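Local structure of similar to yteR (Bacilus subtilis) (Clostridium acetobutylicum, 4WU0) at residues Met202-Ile213 / Leu226-Leu237. The protein probably acts as a family 105 glycoside hydrolase that cleaves unsaturated rhamnogalacturonan fragments derived from pectin. Residues are numbered along the deposited sequence; the frame is centred on the assembly and turned at random.
Sequences MGWYVMALADTI and LIKILNNCVTAL
L209 sets its two methyls on neighbouring turns of the facing helix: CD1 meets I229 CG2 at 3.7 Å and also lies near the backbone of L230, while CD2 rests against L226 CG at 4.0 Å. Further along, I213 and L226 run past one another in opposite directions, CG1 against CB at 3.8 Å, and the I213 and I227 side chains cross at about a right angle, CG2 of the first touching CG1 of the second. Toward the other end V206 CG1 abuts C233 CB at 3.7 Å. M202, bent at chi2 and chi3, brings its CE against both C233 CB and the L237 methyls.

The one aromatic in the contact is used by its rim. Y205 CG stands anti to the backbone N (chi1 -168°), and the ring reaches across with C233 SG in its plane, 3.9 Å from CD2, a cysteine sulfur-aromatic contact at the edge. I229 CG2 touches the same edge, and L209 CG, from its own helix, lies over one face toward the rim. The hydroxyl is hydrogen-bonded to F159 O, which ties the ring to helix 152-166.

Consecutive in the chain, helices 199-215 and 223-240 form a roughly antiparallel pair, the segment axes 9.8 Å apart at closest approach and 148° between their N-to-C directions, within the alpha-helical (α/α)6-barrel fold of this family. Helix 264-279 packs on V206 and V234, helix 152-166 on L209 and T212, and helix 129-146 on W204 and M207.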
ATOM      1  N   MET A 202       6.465   3.292  -4.927  1.00 12.71           N
ATOM      2  CA  MET A 202       6.902   4.189  -3.869  1.00 13.17           C
ATOM      3  C   MET A 202       5.794   4.449  -2.867  1.00 14.50           C
ATOM      4  O   MET A 202       6.049   4.544  -1.681  1.00 13.66           O
ATOM      5  CB  MET A 202       7.410   5.517  -4.425  1.00 15.23           C
ATOM      6  CG  MET A 202       8.829   5.471  -4.941  1.00 15.44           C
ATOM      7  SD  MET A 202      10.072   5.146  -3.661  1.00 18.35           S
ATOM      8  CE  MET A 202       9.978   6.599  -2.603  1.00 18.12           C
ATOM      9  N   GLY A 203       4.559   4.586  -3.337  1.00 11.46           N
ATOM     10  CA  GLY A 203       3.419   4.758  -2.446  1.00 13.13           C
ATOM     11  C   GLY A 203       3.291   3.605  -1.453  1.00 11.88           C
ATOM     12  O   GLY A 203       3.083   3.825  -0.266  1.00 11.45           O
ATOM     13  N   TRP A 204       3.407   2.367  -1.927  1.00 11.13           N
ATOM     14  CA  TRP A 204       3.351   1.221  -1.033  1.00 11.96           C
ATOM     15  C   TRP A 204       4.403   1.334   0.062  1.00 12.13           C
ATOM     16  O   TRP A 204       4.130   1.094   1.232  1.00 12.45           O
ATOM     17  CB  TRP A 204       3.605  -0.080  -1.777  1.00 11.97           C
ATOM     18  CG  TRP A 204       2.500  -0.562  -2.733  1.00 11.86           C
ATOM     19  CD1 TRP A 204       2.678  -0.996  -4.022  1.00 13.03           C
ATOM     20  CD2 TRP A 204       1.092  -0.709  -2.466  1.00 11.61           C
ATOM     21  NE1 TRP A 204       1.488  -1.398  -4.556  1.00 12.88           N
ATOM     22  CE2 TRP A 204       0.499  -1.217  -3.631  1.00 12.26           C
ATOM     23  CE3 TRP A 204       0.277  -0.458  -1.358  1.00 11.64           C
ATOM     24  CZ2 TRP A 204      -0.860  -1.464  -3.730  1.00 12.58           C
ATOM     25  CZ3 TRP A 204      -1.071  -0.721  -1.461  1.00 13.90           C
ATOM     26  CH2 TRP A 204      -1.626  -1.224  -2.635  1.00 15.28           C
ATOM     27  N   TYR A 205       5.621   1.684  -0.338  1.00 13.79           N
ATOM     28  CA  TYR A 205       6.725   1.697   0.609  1.00 13.03           C
ATOM     29  C   TYR A 205       6.546   2.799   1.656  1.00 12.04           C
ATOM     30  O   TYR A 205       6.795   2.566   2.847  1.00 12.55           O
ATOM     31  CB  TYR A 205       8.072   1.840  -0.104  1.00 13.56           C
ATOM     32  CG  TYR A 205       9.268   1.585   0.781  1.00 12.44           C
ATOM     33  CD1 TYR A 205       9.543   0.321   1.274  1.00 16.14           C
ATOM     34  CD2 TYR A 205      10.144   2.605   1.093  1.00 12.28           C
ATOM     35  CE1 TYR A 205      10.654   0.080   2.096  1.00 14.26           C
ATOM     36  CE2 TYR A 205      11.264   2.368   1.884  1.00 13.56           C
ATOM     37  CZ  TYR A 205      11.500   1.112   2.384  1.00 13.49           C
ATOM     38  OH  TYR A 205      12.579   0.891   3.189  1.00 16.05           O
ATOM     39  N   VAL A 206       6.133   3.998   1.243  1.00 10.77           N
ATOM     40  CA  VAL A 206       5.918   5.046   2.251  1.00 11.98           C
ATOM     41  C   VAL A 206       4.716   4.782   3.165  1.00 12.50           C
ATOM     42  O   VAL A 206       4.771   5.061   4.366  1.00 12.31           O
ATOM     43  CB  VAL A 206       5.918   6.490   1.680  1.00 11.63           C
ATOM     44  CG1 VAL A 206       7.275   6.807   1.094  1.00 14.91           C
ATOM     45  CG2 VAL A 206       4.836   6.709   0.654  1.00 11.92           C
ATOM     46  N   MET A 207       3.643   4.203   2.634  1.00 10.65           N
ATOM     47  CA  MET A 207       2.555   3.780   3.506  1.00 10.79           C
ATOM     48  C   MET A 207       3.029   2.715   4.480  1.00 10.94           C
ATOM     49  O   MET A 207       2.678   2.753   5.666  1.00 11.17           O
ATOM     50  CB  MET A 207       1.385   3.209   2.742  1.00 10.82           C
ATOM     51  CG  MET A 207       0.236   2.957   3.624  1.00 36.67           C
ATOM     52  SD  MET A 207      -1.159   2.452   2.641  1.00 93.31           S
ATOM     53  CE  MET A 207      -1.233   3.865   1.660  1.00 11.18           C
ATOM     54  N   ALA A 208       3.787   1.759   3.967  1.00 11.75           N
ATOM     55  CA  ALA A 208       4.307   0.667   4.781  1.00 12.65           C
ATOM     56  C   ALA A 208       5.143   1.204   5.927  1.00 14.21           C
ATOM     57  O   ALA A 208       5.021   0.734   7.059  1.00 13.61           O
ATOM     58  CB  ALA A 208       5.117  -0.287   3.940  1.00 12.42           C
ATOM     59  N   LEU A 209       5.996   2.187   5.641  1.00 11.27           N
ATOM     60  CA  LEU A 209       6.809   2.792   6.683  1.00 13.15           C
ATOM     61  C   LEU A 209       5.944   3.479   7.744  1.00 14.71           C
ATOM     62  O   LEU A 209       6.096   3.228   8.950  1.00 14.10           O
ATOM     63  CB  LEU A 209       7.819   3.783   6.094  1.00 13.14           C
ATOM     64  CG  LEU A 209       9.004   3.175   5.326  1.00 13.83           C
ATOM     65  CD1 LEU A 209       9.652   4.202   4.410  1.00 13.02           C
ATOM     66  CD2 LEU A 209      10.042   2.676   6.315  1.00 15.30           C
ATOM     67  N   ALA A 210       5.043   4.347   7.310  1.00 12.82           N
ATOM     68  CA  ALA A 210       4.208   5.073   8.247  1.00 14.48           C
ATOM     69  C   ALA A 210       3.392   4.119   9.124  1.00 12.32           C
ATOM     70  O   ALA A 210       3.291   4.311  10.332  1.00 14.65           O
ATOM     71  CB  ALA A 210       3.281   6.046   7.514  1.00 15.28           C
ATOM     72  N   ASP A 211       2.809   3.095   8.520  1.00 11.92           N
ATOM     73  CA  ASP A 211       1.941   2.186   9.241  1.00 12.18           C
ATOM     74  C   ASP A 211       2.734   1.236  10.153  1.00 13.95           C
ATOM     75  O   ASP A 211       2.226   0.796  11.199  1.00 16.86           O
ATOM     76  CB  ASP A 211       1.105   1.370   8.275  1.00 12.07           C
ATOM     77  CG  ASP A 211       0.100   2.202   7.482  1.00 15.40           C
ATOM     78  OD1 ASP A 211      -0.135   3.393   7.816  1.00 14.40           O
ATOM     79  OD2 ASP A 211      -0.507   1.625   6.538  1.00 14.70           O
ATOM     80  N   THR A 212       3.962   0.903   9.762  1.00 12.23           N
ATOM     81  CA  THR A 212       4.788   0.026  10.588  1.00 12.56           C
ATOM     82  C   THR A 212       5.390   0.778  11.781  1.00 13.07           C
ATOM     83  O   THR A 212       5.358   0.305  12.921  1.00 13.36           O
ATOM     84  CB  THR A 212       5.900  -0.628   9.753  1.00 12.46           C
ATOM     85  OG1 THR A 212       5.300  -1.538   8.830  1.00 13.09           O
ATOM     86  CG2 THR A 212       6.887  -1.394  10.623  1.00 12.93           C
ATOM     87  N   ILE A 213       5.896   1.980  11.530  1.00 14.51           N
ATOM     88  CA  ILE A 213       6.508   2.741  12.598  1.00 13.87           C
ATOM     89  C   ILE A 213       5.464   2.969  13.681  1.00 13.79           C
ATOM     90  O   ILE A 213       5.782   2.928  14.872  1.00 14.37           O
ATOM     91  CB  ILE A 213       7.057   4.100  12.095  1.00 15.08           C
ATOM     92  CG1 ILE A 213       8.173   3.892  11.079  1.00 15.81           C
ATOM     93  CG2 ILE A 213       7.583   4.944  13.260  1.00 14.50           C
ATOM     94  CD1 ILE A 213       8.461   5.124  10.216  1.00 15.72           C
ATOM     95  N   LEU A 226      13.914   3.683  10.574  1.00 15.74           N
ATOM     96  CA  LEU A 226      12.766   3.683   9.674  1.00 14.16           C
ATOM     97  C   LEU A 226      12.210   5.093   9.493  1.00 14.01           C
ATOM     98  O   LEU A 226      11.793   5.462   8.400  1.00 13.72           O
ATOM     99  CB  LEU A 226      11.680   2.705  10.127  1.00 14.03           C
ATOM    100  CG  LEU A 226      11.791   1.281   9.582  1.00 15.31           C
ATOM    101  CD1 LEU A 226      13.042   0.595  10.080  1.00 17.41           C
ATOM    102  CD2 LEU A 226      10.543   0.459   9.948  1.00 16.50           C
ATOM    103  N   ILE A 227      12.231   5.901  10.553  1.00 14.95           N
ATOM    104  CA  ILE A 227      11.791   7.280  10.444  1.00 14.60           C
ATOM    105  C   ILE A 227      12.696   8.057   9.485  1.00 15.71           C
ATOM    106  O   ILE A 227      12.212   8.825   8.647  1.00 15.66           O
ATOM    107  CB  ILE A 227      11.701   7.938  11.842  1.00 15.35           C
ATOM    108  CG1 ILE A 227      10.534   7.321  12.615  1.00 14.97           C
ATOM    109  CG2 ILE A 227      11.519   9.461  11.757  1.00 15.74           C
ATOM    110  CD1 ILE A 227      10.504   7.654  14.102  1.00 16.28           C
ATOM    111  N   LYS A 228      14.003   7.833   9.580  1.00 16.73           N
ATOM    112  CA  LYS A 228      14.939   8.477   8.668  1.00 16.32           C
ATOM    113  C   LYS A 228      14.670   8.071   7.216  1.00 17.29           C
ATOM    114  O   LYS A 228      14.670   8.919   6.319  1.00 17.43           O
ATOM    115  CB  LYS A 228      16.390   8.157   9.067  1.00 17.07           C
ATOM    116  CG  LYS A 228      17.412   8.747   8.129  1.00 21.16           C
ATOM    117  CD  LYS A 228      18.817   8.329   8.551  1.00 33.66           C
ATOM    118  CE  LYS A 228      19.890   9.149   7.873  1.00 40.20           C
ATOM    119  NZ  LYS A 228      21.251   8.685   8.309  1.00 50.68           N
ATOM    120  N   ILE A 229      14.459   6.779   6.977  1.00 14.90           N
ATOM    121  CA  ILE A 229      14.148   6.305   5.639  1.00 15.18           C
ATOM    122  C   ILE A 229      12.889   6.989   5.120  1.00 13.73           C
ATOM    123  O   ILE A 229      12.833   7.420   3.977  1.00 14.67           O
ATOM    124  CB  ILE A 229      13.945   4.756   5.630  1.00 14.07           C
ATOM    125  CG1 ILE A 229      15.274   4.058   5.915  1.00 16.96           C
ATOM    126  CG2 ILE A 229      13.344   4.265   4.303  1.00 14.62           C
ATOM    127  CD1 ILE A 229      15.146   2.565   6.153  1.00 19.77           C
ATOM    128  N   LEU A 230      11.865   7.103   5.964  1.00 14.07           N
ATOM    129  CA  LEU A 230      10.645   7.783   5.540  1.00 14.76           C
ATOM    130  C   LEU A 230      10.911   9.251   5.166  1.00 13.40           C
ATOM    131  O   LEU A 230      10.425   9.751   4.133  1.00 15.39           O
ATOM    132  CB  LEU A 230       9.568   7.685   6.623  1.00 14.20           C
ATOM    133  CG  LEU A 230       8.258   8.421   6.317  1.00 12.50           C
ATOM    134  CD1 LEU A 230       7.583   7.915   5.064  1.00 14.76           C
ATOM    135  CD2 LEU A 230       7.291   8.286   7.489  1.00 16.14           C
ATOM    136  N   ASN A 231      11.675   9.949   5.998  1.00 14.14           N
ATOM    137  CA  ASN A 231      12.022  11.326   5.680  1.00 14.78           C
ATOM    138  C   ASN A 231      12.760  11.404   4.359  1.00 15.04           C
ATOM    139  O   ASN A 231      12.493  12.298   3.555  1.00 16.67           O
ATOM    140  CB  ASN A 231      12.853  11.961   6.784  1.00 19.09           C
ATOM    141  CG  ASN A 231      12.002  12.514   7.886  1.00 19.84           C
ATOM    142  OD1 ASN A 231      11.616  13.676   7.863  1.00 19.04           O
ATOM    143  ND2 ASN A 231      11.685  11.682   8.854  1.00 18.10           N
ATOM    144  N   ASN A 232      13.717  10.513   4.159  1.00 16.69           N
ATOM    145  CA  ASN A 232      14.482  10.515   2.912  1.00 17.87           C
ATOM    146  C   ASN A 232      13.604  10.256   1.692  1.00 15.10           C
ATOM    147  O   ASN A 232      13.814  10.864   0.629  1.00 16.03           O
ATOM    148  CB  ASN A 232      15.618   9.482   2.977  1.00 19.00           C
ATOM    149  CG  ASN A 232      16.703   9.867   3.947  1.00 25.46           C
ATOM    150  OD1 ASN A 232      16.833  11.025   4.334  1.00 26.12           O
ATOM    151  ND2 ASN A 232      17.501   8.894   4.338  1.00 30.12           N
ATOM    152  N   CYS A 233      12.634   9.358   1.840  1.00 14.11           N
ATOM    153  CA  CYS A 233      11.716   9.056   0.746  1.00 14.62           C
ATOM    154  C   CYS A 233      10.858  10.275   0.430  1.00 14.90           C
ATOM    155  O   CYS A 233      10.601  10.568  -0.730  1.00 14.50           O
ATOM    156  CB  CYS A 233      10.807   7.873   1.094  1.00 16.10           C
ATOM    157  SG  CYS A 233      11.642   6.243   1.042  1.00 18.14           S
ATOM    158  N   VAL A 234      10.406  10.973   1.469  1.00 14.56           N
ATOM    159  CA  VAL A 234       9.567  12.141   1.287  1.00 15.33           C
ATOM    160  C   VAL A 234      10.360  13.239   0.609  1.00 14.06           C
ATOM    161  O   VAL A 234       9.855  13.881  -0.321  1.00 15.51           O
ATOM    162  CB  VAL A 234       8.975  12.611   2.643  1.00 17.95           C
ATOM    163  CG1 VAL A 234       8.419  14.051   2.553  1.00 18.23           C
ATOM    164  CG2 VAL A 234       7.916  11.629   3.101  1.00 15.09           C
ATOM    165  N   THR A 235      11.592  13.485   1.061  1.00 14.79           N
ATOM    166  CA  THR A 235      12.466  14.436   0.379  1.00 15.68           C
ATOM    167  C   THR A 235      12.583  14.116  -1.112  1.00 15.49           C
ATOM    168  O   THR A 235      12.474  14.998  -1.982  1.00 18.42           O
ATOM    169  CB  THR A 235      13.854  14.468   1.034  1.00 18.55           C
ATOM    170  OG1 THR A 235      13.701  14.923   2.382  1.00 18.33           O
ATOM    171  CG2 THR A 235      14.819  15.364   0.284  1.00 20.73           C
ATOM    172  N   ALA A 236      12.794  12.845  -1.411  1.00 15.74           N
ATOM    173  CA  ALA A 236      12.986  12.426  -2.796  1.00 14.98           C
ATOM    174  C   ALA A 236      11.697  12.593  -3.602  1.00 15.98           C
ATOM    175  O   ALA A 236      11.725  13.002  -4.763  1.00 16.09           O
ATOM    176  CB  ALA A 236      13.461  10.987  -2.846  1.00 15.05           C
ATOM    177  N   LEU A 237      10.566  12.267  -3.002  1.00 13.63           N
ATOM    178  CA  LEU A 237       9.297  12.428  -3.697  1.00 13.17           C
ATOM    179  C   LEU A 237       8.941  13.897  -3.909  1.00 15.65           C
ATOM    180  O   LEU A 237       8.378  14.256  -4.943  1.00 15.01           O
ATOM    181  CB  LEU A 237       8.168  11.697  -2.974  1.00 13.13           C
ATOM    182  CG  LEU A 237       8.286  10.185  -3.025  1.00 13.66           C
ATOM    183  CD1 LEU A 237       7.428   9.542  -1.933  1.00 14.81           C
ATOM    184  CD2 LEU A 237       7.882   9.680  -4.407  1.00 14.42           C
TER